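Long-range contacts in 3-deoxy-manno-octulosonate cytidylyltransferase (PDB 1H7H), which catalyses transfer of CMP from CTP to the eight-carbon sugar KDO, releasing diphosphate, probably to activate it for incorporation into bacterial lipopolysaccharide: residues A3-P8 against A41-V46; I93-D98 against V173-Y178. One frame throughout, in Å; residues are numbered along the deposited sequence.

Contact 1 of 2, residues A3-P8 against A41-V46; sequences AVIVIP and AGVAEV. With CDP (cytidine-5'-diphosphate), chain C.
Ile-5 and Val-46 sit next to each other on neighbouring parallel strands, and the side chain of Ile-5 is the one to follow through this contact. Its CB looks across at Val-46 CG2, 4.3 Å away. From there CG1 is turned opposite the carbonyl carbon (chi1 -70°), on the side of Val-43, where it meets Val-43 CG1 at 3.9 Å. The chain then stays extended, and its tip, CD1, reaches the other methyl, Val-43 CG2, also at 3.9 Å, and the two side chains cross at about a right angle. Further along, the CD1 tip of Ile-7 touches Val-46 CG1.

Two backbone bonds fix the alignment: Ala-44 N to Ala-3 O at 2.9 Å, and Ile-5 N to Glu-45 O, also 2.9 Å. The connection is a beta-alpha-beta unit of the nucleotide-binding sheet: strand 3-8 ends, helix 29-38 packs over Ile-7 and Val-46, and the chain returns as strand 45-50 beside the first. Where it comes back, Gly-42 has positive phi, with backbone angles at which a CB would press on the preceding carbonyl. A water there accepts from Ala-3 N at 2.7 Å and donates to Gly-42 O.

Val-4 and Glu-45 share the other face of the sheet. The Glu-45 carboxylate is directed to partners beyond the contact, OE1 accepting from Trp-47 NE1 and OE2 forming a salt bridge with Lys-2. At the far end of strand 3-8, Pro-8 O accepts a hydrogen bond from CDP O3' at 2.7 Å.

Contact 2 of 2, residues I93-D98 against V173-Y178; sequences INLQGD and VGIYAY. With CDP (cytidine-5'-diphosphate), chain C.
Ile-93 and Ala-177 form a non-hydrogen-bonded antiparallel pair, followed by the hydrogen-bonded pair Asn-94 and Tyr-176, in which Asn-94 N gives a short bond of 2.7 Å to Tyr-176 O while the return from Tyr-176 N to Asn-94 O is weak at 3.3 Å. On the Ile-93 face, Ile-93 CG1 meets the Ala-177 methyl. Leu-95 and Ile-175 run side by side in the same direction, with Leu-95 CD2 at 3.8 Å from Ile-175 CG2; helix 104-116 covers Ile-93, Ile-175 and Ala-177. On the Asn-94 face, Asn-94 CB comes to the edge of the Tyr-178 ring, 4.2 Å from CE2. The Tyr-178 hydroxyl sits above the rim of one face of the Tyr-176 ring and is hydrogen-bonded to Thr-77.

The first torsion of Gln-96 (chi1 -56°) sets its CG 3.6 Å from Gly-174 O, and a bend at the second (chi2 -65°) folds CD back beside the same carbonyl. The amide ends near the CDP ribose, though its exact placement there is doubtful. Cutting this side chain back to an alanine is likely to strip the Gly-174 carbonyl of the CG and CD packed against it, opening a gap beside that strand. Next along, Gly-97 N donates to CDP O3' at 3.0 Å, and Asp-98 makes a salt bridge with Lys-19. This is the nucleotide site of a GT-A-like cytidylyltransferase, where a loop leaving the C-terminal end of a central parallel strand cradles the sugar of the bound nucleotide.

Contacts 1 and 2 belong to one mixed sheet and meet where strand 3-8 lies beside strand 91-94: Val-4 and Val-6 are probably hydrogen-bonded to Ile-93 through their backbones. Contact 2 is buried, almost at the centre of the chain, and joins the parallel part of the sheet to an antiparallel strand. Contact 1 lies about 13 Å from that centre (measured to its own centre) and is partly open, with a water and a charged glutamate at its margin. Its side-chain packing is aliphatic, whereas 93-98 against 173-178 adds tyrosine rings and amides. Contact 1 reaches the CDP ribose from the end of a strand, contact 2 from the loop that follows one, sharing its O3' between a carbonyl and an amide N-H.

Contact 1 of 2, residues A3-P8 against A41-V46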
ATOM      1  N   ALA A   3       0.446   3.117  29.921  1.00 19.11           N
ATOM      2  CA  ALA A   3      -0.163   3.744  28.765  1.00 15.14           C
ATOM      3  C   ALA A   3      -0.900   4.997  29.178  1.00 15.15           C
ATOM      4  O   ALA A   3      -1.582   5.012  30.199  1.00 14.61           O
ATOM      5  CB  ALA A   3      -1.129   2.778  28.103  1.00 15.28           C
ATOM      6  N   VAL A   4      -0.754   6.055  28.388  1.00 15.64           N
ATOM      7  CA  VAL A   4      -1.451   7.306  28.663  1.00 16.54           C
ATOM      8  C   VAL A   4      -2.171   7.783  27.402  1.00 16.54           C
ATOM      9  O   VAL A   4      -1.789   7.431  26.288  1.00 19.54           O
ATOM     10  CB  VAL A   4      -0.496   8.430  29.159  1.00 17.39           C
ATOM     11  CG1 VAL A   4       0.316   7.953  30.360  1.00 19.60           C
ATOM     12  CG2 VAL A   4       0.410   8.903  28.041  1.00 20.29           C
ATOM     13  N   ILE A   5      -3.236   8.555  27.589  1.00 14.16           N
ATOM     14  CA  ILE A   5      -3.988   9.094  26.467  1.00 13.93           C
ATOM     15  C   ILE A   5      -3.732  10.590  26.385  1.00 15.20           C
ATOM     16  O   ILE A   5      -3.767  11.287  27.399  1.00 15.77           O
ATOM     17  CB  ILE A   5      -5.509   8.840  26.607  1.00 12.56           C
ATOM     18  CG1 ILE A   5      -5.815   7.355  26.429  1.00 10.99           C
ATOM     19  CG2 ILE A   5      -6.289   9.664  25.590  1.00 11.48           C
ATOM     20  CD1 ILE A   5      -7.264   7.006  26.636  1.00  9.38           C
ATOM     21  N   VAL A   6      -3.401  11.055  25.183  1.00 14.23           N
ATOM     22  CA  VAL A   6      -3.143  12.466  24.925  1.00 13.33           C
ATOM     23  C   VAL A   6      -4.185  12.925  23.906  1.00 15.64           C
ATOM     24  O   VAL A   6      -4.384  12.280  22.874  1.00 18.38           O
ATOM     25  CB  VAL A   6      -1.720  12.699  24.353  1.00 12.29           C
ATOM     26  CG1 VAL A   6      -1.487  14.171  24.096  1.00 13.82           C
ATOM     27  CG2 VAL A   6      -0.667  12.163  25.310  1.00 13.74           C
ATOM     28  N   ILE A   7      -4.866  14.019  24.222  1.00 14.92           N
ATOM     29  CA  ILE A   7      -5.900  14.576  23.361  1.00 14.33           C
ATOM     30  C   ILE A   7      -5.470  15.947  22.865  1.00 19.12           C
ATOM     31  O   ILE A   7      -5.548  16.927  23.605  1.00 20.59           O
ATOM     32  CB  ILE A   7      -7.229  14.749  24.130  1.00 16.08           C
ATOM     33  CG1 ILE A   7      -7.705  13.401  24.669  1.00 13.41           C
ATOM     34  CG2 ILE A   7      -8.296  15.388  23.235  1.00 14.94           C
ATOM     35  CD1 ILE A   7      -8.725  13.526  25.754  1.00 10.17           C
ATOM     36  N   PRO A   8      -4.940  16.026  21.631  1.00 23.34           N
ATOM     37  CA  PRO A   8      -4.505  17.311  21.070  1.00 26.05           C
ATOM     38  C   PRO A   8      -5.750  18.165  20.817  1.00 30.24           C
ATOM     39  O   PRO A   8      -6.696  17.708  20.168  1.00 33.58           O
ATOM     40  CB  PRO A   8      -3.839  16.914  19.746  1.00 23.89           C
ATOM     41  CG  PRO A   8      -3.434  15.485  19.948  1.00 25.08           C
ATOM     42  CD  PRO A   8      -4.580  14.908  20.736  1.00 21.85           C
ATOM     43  N   ALA A  41     -10.135   1.350  30.215  1.00 19.12           N
ATOM     44  CA  ALA A  41      -9.390   0.531  31.162  1.00 20.78           C
ATOM     45  C   ALA A  41      -7.926   0.396  30.755  1.00 24.51           C
ATOM     46  O   ALA A  41      -7.601   0.412  29.566  1.00 27.17           O
ATOM     47  CB  ALA A  41     -10.027  -0.846  31.266  1.00 17.51           C
ATOM     48  N   GLY A  42      -7.048   0.285  31.749  1.00 26.36           N
ATOM     49  CA  GLY A  42      -5.627   0.119  31.483  1.00 25.29           C
ATOM     50  C   GLY A  42      -4.825   1.376  31.202  1.00 25.96           C
ATOM     51  O   GLY A  42      -3.630   1.292  30.890  1.00 24.38           O
ATOM     52  N   VAL A  43      -5.476   2.533  31.288  1.00 24.81           N
ATOM     53  CA  VAL A  43      -4.810   3.812  31.056  1.00 24.66           C
ATOM     54  C   VAL A  43      -4.518   4.491  32.393  1.00 24.70           C
ATOM     55  O   VAL A  43      -5.400   4.598  33.247  1.00 24.53           O
ATOM     56  CB  VAL A  43      -5.670   4.743  30.170  1.00 21.81           C
ATOM     57  CG1 VAL A  43      -5.066   6.144  30.110  1.00 17.63           C
ATOM     58  CG2 VAL A  43      -5.782   4.161  28.770  1.00 19.35           C
ATOM     59  N   ALA A  44      -3.279   4.949  32.555  1.00 24.16           N
ATOM     60  CA  ALA A  44      -2.827   5.609  33.778  1.00 23.40           C
ATOM     61  C   ALA A  44      -3.246   7.064  33.884  1.00 24.77           C
ATOM     62  O   ALA A  44      -3.740   7.496  34.923  1.00 26.32           O
ATOM     63  CB  ALA A  44      -1.316   5.510  33.894  1.00 22.50           C
ATOM     64  N   GLU A  45      -3.019   7.829  32.818  1.00 24.40           N
ATOM     65  CA  GLU A  45      -3.360   9.247  32.816  1.00 21.86           C
ATOM     66  C   GLU A  45      -3.939   9.687  31.485  1.00 20.31           C
ATOM     67  O   GLU A  45      -3.647   9.105  30.445  1.00 22.05           O
ATOM     68  CB  GLU A  45      -2.113  10.101  33.070  1.00 24.27           C
ATOM     69  CG  GLU A  45      -1.280   9.734  34.280  1.00 26.38           C
ATOM     70  CD  GLU A  45       0.094  10.380  34.249  1.00 29.32           C
ATOM     71  OE1 GLU A  45       0.182  11.597  33.985  1.00 27.68           O
ATOM     72  OE2 GLU A  45       1.094   9.667  34.481  1.00 32.68           O
ATOM     73  N   VAL A  46      -4.726  10.755  31.531  1.00 17.33           N
ATOM     74  CA  VAL A  46      -5.330  11.342  30.348  1.00 16.30           C
ATOM     75  C   VAL A  46      -4.936  12.811  30.363  1.00 18.04           C
ATOM     76  O   VAL A  46      -5.154  13.511  31.354  1.00 21.29           O
ATOM     77  CB  VAL A  46      -6.872  11.240  30.359  1.00 17.57           C
ATOM     78  CG1 VAL A  46      -7.449  11.926  29.127  1.00 15.21           C
ATOM     79  CG2 VAL A  46      -7.309   9.784  30.405  1.00 16.95           C
TER
HETATM   80  O3B CDP C1246      -6.641  21.349  12.685  1.00 92.41           O
HETATM   81  PB  CDP C1246      -8.013  20.514  12.581  1.00 92.48           P
HETATM   82  O1B CDP C1246      -8.443  20.082  13.953  1.00 92.74           O
HETATM   83  O2B CDP C1246      -9.072  21.400  12.001  1.00 92.36           O
HETATM   84  O3A CDP C1246      -7.793  19.245  11.599  1.00 87.43           O
HETATM   85  PA  CDP C1246      -8.018  17.788  12.261  1.00 82.51           P
HETATM   86  O1A CDP C1246      -7.798  16.722  11.235  1.00 82.81           O
HETATM   87  O2A CDP C1246      -9.407  17.652  12.812  1.00 82.47           O
HETATM   88  O5' CDP C1246      -6.986  17.600  13.482  1.00 77.45           O
HETATM   89  C5' CDP C1246      -6.828  16.347  14.166  1.00 69.58           C
HETATM   90  C4' CDP C1246      -6.549  16.550  15.698  1.00 64.66           C
HETATM   91  O4' CDP C1246      -5.187  16.997  15.947  1.00 62.49           O
HETATM   92  C3' CDP C1246      -7.456  17.615  16.359  1.00 62.31           C
HETATM   93  O3' CDP C1246      -7.685  17.243  17.738  1.00 60.77           O
HETATM   94  C2' CDP C1246      -6.603  18.885  16.230  1.00 59.80           C
HETATM   95  O2' CDP C1246      -6.956  19.946  17.138  1.00 52.63           O
HETATM   96  C1' CDP C1246      -5.149  18.382  16.446  1.00 60.63           C
HETATM   97  N1  CDP C1246      -4.152  19.266  15.795  1.00 60.58           N
HETATM   98  C2  CDP C1246      -3.161  19.850  16.541  1.00 59.41           C
HETATM   99  O2  CDP C1246      -3.040  19.683  17.751  1.00 59.17           O
HETATM  100  N3  CDP C1246      -2.184  20.720  15.913  1.00 59.23           N
HETATM  101  C4  CDP C1246      -2.203  20.975  14.655  1.00 59.02           C
HETATM  102  N4  CDP C1246      -1.315  21.765  14.091  1.00 57.07           N
HETATM  103  C5  CDP C1246      -3.286  20.328  13.857  1.00 59.07           C
HETATM  104  C6  CDP C1246      -4.197  19.517  14.447  1.00 59.99           C
HETATM  105  O   HOH W   1      -1.270   2.309  31.797  1.00 29.46           O

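Contact 2 of 2, residues I93-D98 against V173-Y178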
ATOM      1  N   ILE A  93      -1.444   7.049  23.346  1.00 15.77           N
ATOM      2  CA  ILE A  93      -2.609   6.954  22.481  1.00 14.44           C
ATOM      3  C   ILE A  93      -3.034   8.365  22.107  1.00 16.52           C
ATOM      4  O   ILE A  93      -3.188   9.233  22.974  1.00 18.10           O
ATOM      5  CB  ILE A  93      -3.771   6.192  23.160  1.00 14.42           C
ATOM      6  CG1 ILE A  93      -3.354   4.745  23.411  1.00 12.04           C
ATOM      7  CG2 ILE A  93      -5.016   6.219  22.277  1.00  9.41           C
ATOM      8  CD1 ILE A  93      -4.362   3.947  24.190  1.00 16.88           C
ATOM      9  N   ASN A  94      -3.169   8.601  20.808  1.00 15.43           N
ATOM     10  CA  ASN A  94      -3.565   9.903  20.302  1.00 18.20           C
ATOM     11  C   ASN A  94      -5.045   9.910  19.943  1.00 17.40           C
ATOM     12  O   ASN A  94      -5.471   9.204  19.032  1.00 18.10           O
ATOM     13  CB  ASN A  94      -2.736  10.252  19.070  1.00 23.26           C
ATOM     14  CG  ASN A  94      -2.648  11.739  18.837  1.00 32.99           C
ATOM     15  OD1 ASN A  94      -2.414  12.508  19.768  1.00 43.34           O
ATOM     16  ND2 ASN A  94      -2.824  12.157  17.593  1.00 35.44           N
ATOM     17  N   LEU A  95      -5.829  10.680  20.686  1.00 19.34           N
ATOM     18  CA  LEU A  95      -7.262  10.798  20.444  1.00 21.17           C
ATOM     19  C   LEU A  95      -7.577  12.168  19.878  1.00 24.49           C
ATOM     20  O   LEU A  95      -6.999  13.166  20.301  1.00 30.23           O
ATOM     21  CB  LEU A  95      -8.049  10.643  21.738  1.00 23.57           C
ATOM     22  CG  LEU A  95      -8.322   9.260  22.300  1.00 26.76           C
ATOM     23  CD1 LEU A  95      -9.328   9.416  23.440  1.00 30.00           C
ATOM     24  CD2 LEU A  95      -8.902   8.381  21.209  1.00 31.42           C
ATOM     25  N   GLN A  96      -8.528  12.216  18.955  1.00 26.76           N
ATOM     26  CA  GLN A  96      -8.941  13.469  18.339  1.00 30.04           C
ATOM     27  C   GLN A  96      -9.809  14.276  19.290  1.00 30.52           C
ATOM     28  O   GLN A  96     -10.736  13.744  19.903  1.00 31.18           O
ATOM     29  CB  GLN A  96      -9.708  13.180  17.051  1.00 37.33           C
ATOM     30  CG  GLN A  96      -8.930  12.327  16.063  1.00 44.50           C
ATOM     31  CD  GLN A  96      -7.694  13.035  15.540  1.00 51.56           C
ATOM     32  OE1 GLN A  96      -7.732  13.642  14.473  1.00 55.55           O
ATOM     33  NE2 GLN A  96      -6.595  12.979  16.299  1.00 51.63           N
ATOM     34  N   GLY A  97      -9.513  15.563  19.408  1.00 28.72           N
ATOM     35  CA  GLY A  97     -10.287  16.407  20.295  1.00 31.21           C
ATOM     36  C   GLY A  97     -11.663  16.764  19.768  1.00 36.38           C
ATOM     37  O   GLY A  97     -12.504  17.282  20.513  1.00 38.37           O
ATOM     38  N   ASP A  98     -11.901  16.486  18.487  1.00 37.39           N
ATOM     39  CA  ASP A  98     -13.179  16.805  17.845  1.00 37.38           C
ATOM     40  C   ASP A  98     -14.115  15.628  17.551  1.00 36.43           C
ATOM     41  O   ASP A  98     -15.074  15.766  16.787  1.00 37.36           O
ATOM     42  CB  ASP A  98     -12.948  17.627  16.567  1.00 37.93           C
ATOM     43  CG  ASP A  98     -12.141  16.870  15.502  1.00 39.94           C
ATOM     44  OD1 ASP A  98     -11.764  15.690  15.715  1.00 38.14           O
ATOM     45  OD2 ASP A  98     -11.894  17.473  14.433  1.00 44.54           O
ATOM     46  N   VAL A 173      -9.779   5.168  10.651  1.00 15.25           N
ATOM     47  CA  VAL A 173     -10.250   5.971  11.792  1.00 15.84           C
ATOM     48  C   VAL A 173      -9.001   6.535  12.481  1.00 15.71           C
ATOM     49  O   VAL A 173      -8.218   5.790  13.085  1.00 15.94           O
ATOM     50  CB  VAL A 173     -11.096   5.129  12.796  1.00 20.13           C
ATOM     51  CG1 VAL A 173     -11.481   5.980  14.009  1.00 16.82           C
ATOM     52  CG2 VAL A 173     -12.365   4.605  12.112  1.00 16.29           C
ATOM     53  N   GLY A 174      -8.847   7.855  12.393  1.00 15.58           N
ATOM     54  CA  GLY A 174      -7.687   8.561  12.924  1.00 16.20           C
ATOM     55  C   GLY A 174      -7.266   8.513  14.380  1.00 18.47           C
ATOM     56  O   GLY A 174      -6.890   9.541  14.941  1.00 19.92           O
ATOM     57  N   ILE A 175      -7.296   7.331  14.981  1.00 19.00           N
ATOM     58  CA  ILE A 175      -6.878   7.145  16.371  1.00 17.83           C
ATOM     59  C   ILE A 175      -5.624   6.290  16.296  1.00 16.60           C
ATOM     60  O   ILE A 175      -5.635   5.246  15.644  1.00 13.09           O
ATOM     61  CB  ILE A 175      -7.942   6.384  17.187  1.00 18.81           C
ATOM     62  CG1 ILE A 175      -9.217   7.217  17.276  1.00 23.42           C
ATOM     63  CG2 ILE A 175      -7.420   6.064  18.579  1.00 18.08           C
ATOM     64  CD1 ILE A 175     -10.351   6.484  17.929  1.00 28.01           C
ATOM     65  N   TYR A 176      -4.563   6.715  16.984  1.00 15.70           N
ATOM     66  CA  TYR A 176      -3.288   5.992  16.958  1.00 15.70           C
ATOM     67  C   TYR A 176      -2.708   5.635  18.321  1.00 16.20           C
ATOM     68  O   TYR A 176      -2.934   6.328  19.309  1.00 20.93           O
ATOM     69  CB  TYR A 176      -2.221   6.823  16.240  1.00 13.11           C
ATOM     70  CG  TYR A 176      -2.527   7.231  14.816  1.00 11.42           C
ATOM     71  CD1 TYR A 176      -3.236   8.401  14.541  1.00  9.03           C
ATOM     72  CD2 TYR A 176      -2.046   6.482  13.742  1.00 10.83           C
ATOM     73  CE1 TYR A 176      -3.453   8.819  13.230  1.00 11.65           C
ATOM     74  CE2 TYR A 176      -2.258   6.891  12.426  1.00  9.81           C
ATOM     75  CZ  TYR A 176      -2.958   8.057  12.179  1.00  9.57           C
ATOM     76  OH  TYR A 176      -3.156   8.469  10.884  1.00 14.97           O
ATOM     77  N   ALA A 177      -1.918   4.567  18.341  1.00 14.97           N
ATOM     78  CA  ALA A 177      -1.223   4.112  19.540  1.00 15.05           C
ATOM     79  C   ALA A 177       0.233   3.996  19.109  1.00 15.83           C
ATOM     80  O   ALA A 177       0.543   3.303  18.141  1.00 20.27           O
ATOM     81  CB  ALA A 177      -1.746   2.766  20.001  1.00 12.76           C
ATOM     82  N   TYR A 178       1.115   4.730  19.780  1.00 15.76           N
ATOM     83  CA  TYR A 178       2.534   4.705  19.443  1.00 14.33           C
ATOM     84  C   TYR A 178       3.389   4.190  20.588  1.00 15.19           C
ATOM     85  O   TYR A 178       3.160   4.538  21.746  1.00 16.40           O
ATOM     86  CB  TYR A 178       3.047   6.114  19.123  1.00 11.18           C
ATOM     87  CG  TYR A 178       2.334   6.874  18.033  1.00 13.37           C
ATOM     88  CD1 TYR A 178       2.788   6.830  16.712  1.00 16.30           C
ATOM     89  CD2 TYR A 178       1.266   7.715  18.333  1.00 12.34           C
ATOM     90  CE1 TYR A 178       2.200   7.614  15.720  1.00 14.91           C
ATOM     91  CE2 TYR A 178       0.671   8.503  17.353  1.00 13.92           C
ATOM     92  CZ  TYR A 178       1.146   8.451  16.052  1.00 16.75           C
ATOM     93  OH  TYR A 178       0.583   9.266  15.096  1.00 22.88           O
TER
HETATM   94  O3B CDP C1246      -6.641  21.349  12.685  1.00 92.41           O
HETATM   95  PB  CDP C1246      -8.013  20.514  12.581  1.00 92.48           P
HETATM   96  O1B CDP C1246      -8.443  20.082  13.953  1.00 92.74           O
HETATM   97  O2B CDP C1246      -9.072  21.400  12.001  1.00 92.36           O
HETATM   98  O3A CDP C1246      -7.793  19.245  11.599  1.00 87.43           O
HETATM   99  PA  CDP C1246      -8.018  17.788  12.261  1.00 82.51           P
HETATM  100  O1A CDP C1246      -7.798  16.722  11.235  1.00 82.81           O
HETATM  101  O2A CDP C1246      -9.407  17.652  12.812  1.00 82.47           O
HETATM  102  O5' CDP C1246      -6.986  17.600  13.482  1.00 77.45           O
HETATM  103  C5' CDP C1246      -6.828  16.347  14.166  1.00 69.58           C
HETATM  104  C4' CDP C1246      -6.549  16.550  15.698  1.00 64.66           C
HETATM  105  O4' CDP C1246      -5.187  16.997  15.947  1.00 62.49           O
HETATM  106  C3' CDP C1246      -7.456  17.615  16.359  1.00 62.31           C
HETATM  107  O3' CDP C1246      -7.685  17.243  17.738  1.00 60.77           O
HETATM  108  C2' CDP C1246      -6.603  18.885  16.230  1.00 59.80           C
HETATM  109  O2' CDP C1246      -6.956  19.946  17.138  1.00 52.63           O
HETATM  110  C1' CDP C1246      -5.149  18.382  16.446  1.00 60.63           C
HETATM  111  N1  CDP C1246      -4.152  19.266  15.795  1.00 60.58           N
HETATM  112  C2  CDP C1246      -3.161  19.850  16.541  1.00 59.41           C
HETATM  113  O2  CDP C1246      -3.040  19.683  17.751  1.00 59.17           O
HETATM  114  N3  CDP C1246      -2.184  20.720  15.913  1.00 59.23           N
HETATM  115  C4  CDP C1246      -2.203  20.975  14.655  1.00 59.02           C
HETATM  116  N4  CDP C1246      -1.315  21.765  14.091  1.00 57.07           N
HETATM  117  C5  CDP C1246      -3.286  20.328  13.857  1.00 59.07           C
HETATM  118  C6  CDP C1246      -4.197  19.517  14.447  1.00 59.99           C